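Local coordinates for protein toll (Drosophila melanogaster, PDB 4LXR) that serves as the cell-surface receptor for activated spaetzle, switching on the Toll pathway in dorsal-ventral patterning of the embryo and in antifungal immunity, at residues A[268-273]-A[296-301]. Residues are numbered along the deposited sequence; the frame is centred on the assembly and turned at random.
Sequences LNEVRL and ILRLRA. With NAG (2-acetamido-2-deoxy-beta-D-glucopyranose), chain D.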
loop_
_atom_site.group_PDB
_atom_site.type_symbol
_atom_site.label_atom_id
_atom_site.label_comp_id
_atom_site.label_asym_id
_atom_site.label_seq_id
_atom_site.Cartn_x
_atom_site.Cartn_y
_atom_site.Cartn_z
ATOM N N LEU A 268 8.852 -21.635 -30.369
ATOM C CA LEU A 268 8.359 -20.469 -29.632
ATOM C C LEU A 268 8.322 -20.767 -28.143
ATOM O O LEU A 268 7.841 -21.818 -27.717
ATOM C CB LEU A 268 6.958 -20.059 -30.090
ATOM C CG LEU A 268 6.795 -19.226 -31.360
ATOM C CD1 LEU A 268 5.312 -18.974 -31.639
ATOM C CD2 LEU A 268 7.554 -17.916 -31.228
ATOM N N ASN A 269 8.856 -19.841 -27.364
ATOM C CA ASN A 269 8.845 -19.944 -25.922
ATOM C C ASN A 269 7.986 -18.841 -25.279
ATOM O O ASN A 269 7.408 -19.033 -24.215
ATOM C CB ASN A 269 10.293 -19.902 -25.391
ATOM C CG ASN A 269 10.359 -19.877 -23.879
ATOM O OD1 ASN A 269 10.617 -18.832 -23.282
ATOM N ND2 ASN A 269 10.108 -21.028 -23.247
ATOM N N GLU A 270 7.905 -17.688 -25.934
ATOM C CA GLU A 270 7.158 -16.552 -25.394
ATOM C C GLU A 270 6.632 -15.699 -26.537
ATOM O O GLU A 270 7.379 -15.372 -27.463
ATOM C CB GLU A 270 8.029 -15.697 -24.445
ATOM C CG GLU A 270 7.416 -14.321 -24.082
ATOM C CD GLU A 270 7.939 -13.721 -22.762
ATOM O OE1 GLU A 270 7.369 -12.706 -22.295
ATOM O OE2 GLU A 270 8.907 -14.257 -22.183
ATOM N N VAL A 271 5.340 -15.373 -26.491
ATOM C CA VAL A 271 4.751 -14.402 -27.416
ATOM C C VAL A 271 4.056 -13.290 -26.626
ATOM O O VAL A 271 3.336 -13.566 -25.658
ATOM C CB VAL A 271 3.755 -15.060 -28.413
ATOM C CG1 VAL A 271 3.140 -14.005 -29.319
ATOM C CG2 VAL A 271 4.462 -16.152 -29.256
ATOM N N ARG A 272 4.304 -12.042 -27.030
ATOM C CA ARG A 272 3.664 -10.863 -26.455
ATOM C C ARG A 272 2.835 -10.134 -27.503
ATOM O O ARG A 272 3.361 -9.706 -28.543
ATOM C CB ARG A 272 4.711 -9.901 -25.901
ATOM C CG ARG A 272 5.429 -10.379 -24.661
ATOM C CD ARG A 272 6.674 -9.529 -24.414
ATOM N NE ARG A 272 7.482 -10.063 -23.319
ATOM C CZ ARG A 272 8.445 -9.381 -22.711
ATOM N NH1 ARG A 272 8.707 -8.134 -23.094
ATOM N NH2 ARG A 272 9.144 -9.945 -21.731
ATOM N N LEU A 273 1.535 -10.014 -27.246
ATOM C CA LEU A 273 0.694 -9.114 -28.014
ATOM C C LEU A 273 -0.065 -8.241 -27.017
ATOM O O LEU A 273 -1.231 -8.494 -26.715
ATOM C CB LEU A 273 -0.269 -9.868 -28.953
ATOM C CG LEU A 273 -0.818 -8.998 -30.098
ATOM C CD1 LEU A 273 -1.128 -9.800 -31.346
ATOM C CD2 LEU A 273 -2.041 -8.191 -29.698
ATOM N N ILE A 296 5.172 -18.823 -22.125
ATOM C CA ILE A 296 4.664 -17.527 -21.668
ATOM C C ILE A 296 3.823 -16.809 -22.718
ATOM O O ILE A 296 4.234 -16.672 -23.886
ATOM C CB ILE A 296 5.822 -16.595 -21.281
ATOM C CG1 ILE A 296 6.606 -17.191 -20.111
ATOM C CG2 ILE A 296 5.289 -15.182 -20.941
ATOM C CD1 ILE A 296 7.953 -16.549 -19.899
ATOM N N LEU A 297 2.645 -16.354 -22.311
ATOM C CA LEU A 297 1.807 -15.543 -23.183
ATOM C C LEU A 297 1.345 -14.276 -22.488
ATOM O O LEU A 297 0.925 -14.322 -21.337
ATOM C CB LEU A 297 0.619 -16.348 -23.683
ATOM C CG LEU A 297 1.044 -17.500 -24.601
ATOM C CD1 LEU A 297 -0.047 -18.501 -24.741
ATOM C CD2 LEU A 297 1.452 -16.988 -25.980
ATOM N N ARG A 298 1.461 -13.146 -23.188
ATOM C CA ARG A 298 0.950 -11.864 -22.717
ATOM C C ARG A 298 0.060 -11.318 -23.803
ATOM O O ARG A 298 0.529 -10.989 -24.892
ATOM C CB ARG A 298 2.074 -10.851 -22.468
ATOM C CG ARG A 298 3.288 -11.380 -21.733
ATOM C CD ARG A 298 2.965 -11.835 -20.317
ATOM N NE ARG A 298 4.203 -12.127 -19.594
ATOM C CZ ARG A 298 4.255 -12.681 -18.387
ATOM N NH1 ARG A 298 3.134 -13.009 -17.743
ATOM N NH2 ARG A 298 5.428 -12.903 -17.825
ATOM N N LEU A 299 -1.224 -11.201 -23.498
ATOM C CA LEU A 299 -2.223 -10.893 -24.503
ATOM C C LEU A 299 -3.173 -9.852 -23.937
ATOM O O LEU A 299 -3.914 -10.109 -22.976
ATOM C CB LEU A 299 -2.979 -12.171 -24.889
ATOM C CG LEU A 299 -2.120 -13.366 -25.351
ATOM C CD1 LEU A 299 -2.949 -14.655 -25.390
ATOM C CD2 LEU A 299 -1.459 -13.092 -26.733
ATOM N N ARG A 300 -3.130 -8.666 -24.525
ATOM C CA ARG A 300 -3.986 -7.568 -24.106
ATOM C C ARG A 300 -4.288 -6.744 -25.344
ATOM O O ARG A 300 -3.408 -6.056 -25.881
ATOM C CB ARG A 300 -3.281 -6.711 -23.048
ATOM C CG ARG A 300 -4.116 -5.497 -22.653
ATOM C CD ARG A 300 -3.284 -4.322 -22.215
ATOM N NE ARG A 300 -4.132 -3.250 -21.700
ATOM C CZ ARG A 300 -3.939 -2.660 -20.527
ATOM N NH1 ARG A 300 -2.922 -3.037 -19.768
ATOM N NH2 ARG A 300 -4.753 -1.700 -20.113
ATOM N N ALA A 301 -5.525 -6.821 -25.812
ATOM C CA ALA A 301 -5.886 -6.221 -27.087
ATOM C C ALA A 301 -7.401 -6.013 -27.230
ATOM O O ALA A 301 -7.930 -6.008 -28.346
ATOM C CB ALA A 301 -5.360 -7.087 -28.214
HETATM C C1 NAG D . 5.110 -17.468 -13.904
HETATM C C2 NAG D . 6.199 -16.437 -13.559
HETATM C C3 NAG D . 6.951 -16.859 -12.300
HETATM C C4 NAG D . 5.989 -17.173 -11.160
HETATM C C5 NAG D . 4.925 -18.169 -11.620
HETATM C C6 NAG D . 3.868 -18.456 -10.571
HETATM C C7 NAG D . 7.133 -15.150 -15.427
HETATM C C8 NAG D . 8.179 -15.108 -16.504
HETATM N N2 NAG D . 7.129 -16.242 -14.659
HETATM O O3 NAG D . 7.841 -15.815 -11.919
HETATM O O4 NAG D . 6.725 -17.756 -10.090
HETATM O O5 NAG D . 4.245 -17.649 -12.767
HETATM O O6 NAG D . 3.261 -17.267 -10.076
HETATM O O7 NAG D . 6.324 -14.240 -15.266
HETATM O O HOH W 1 6.913 -11.772 -19.886
#
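Five backbone hydrogen bonds tie the parallel strands 270-273 and 296-299 and the residues flanking them, Asn269 and Arg300, running from Ile296 N to Asn269 O (3.1 Å) at one end to Arg300 N and Leu273 O (2.9 Å) at the other. The contact between Leu273 N and Arg298 O is the shortest of the five, at 2.7 Å. Between them, CA-H...O contacts such as Glu270 CA to Ile296 O fill in the ladder. These are the strands of LRR 6 and LRR 7, consecutive rungs of the leucine-rich-repeat solenoid in the Toll ectodomain, one turn of chain apart. Val271, Leu273, Leu297 and Leu299 face the hydrophobic core, where Leu297 CD2 rests on Val271 CB and Leu273 CD2 meets Ala301 CB at 3.8 Å.

The other face carries Glu270, Arg272, Ile296 and Arg298. With CG anti to the backbone N (chi1 167°) and an extended chain, Glu270 lays its carboxylate against Ile296, whose CG2 and CD1 touch OE1 and OE2 respectively. Arg272 NE forms a salt bridge with Glu270 OE1 (2.8 Å), which lies in the guanidinium plane but is approached from above the carboxylate plane. A water donates to the same OE1 and accepts from Arg298 NE (2.7 Å), linking the acid to the second arginine. With an alanine at Glu270, Arg272 NE would probably be left without its carboxylate mate, and the water bridge to Arg298 would probably be lost. The two arginines run side by side, CG to CG, their guanidinium planes 53° apart; Phe60 and Ala58 of a spaetzle C-106 chain pack on Arg272 and Arg298. Ile296 CG2 lies over one face of the Arg298 guanidinium, toward its rim. Arg298 NH1 hydrogen-bonds Ser321 OG, and Arg298 NH2 donates to carbonyl O7 of an N-acetylglucosamine (NAG) of the receptor's own glycan, at the guanidinium edge.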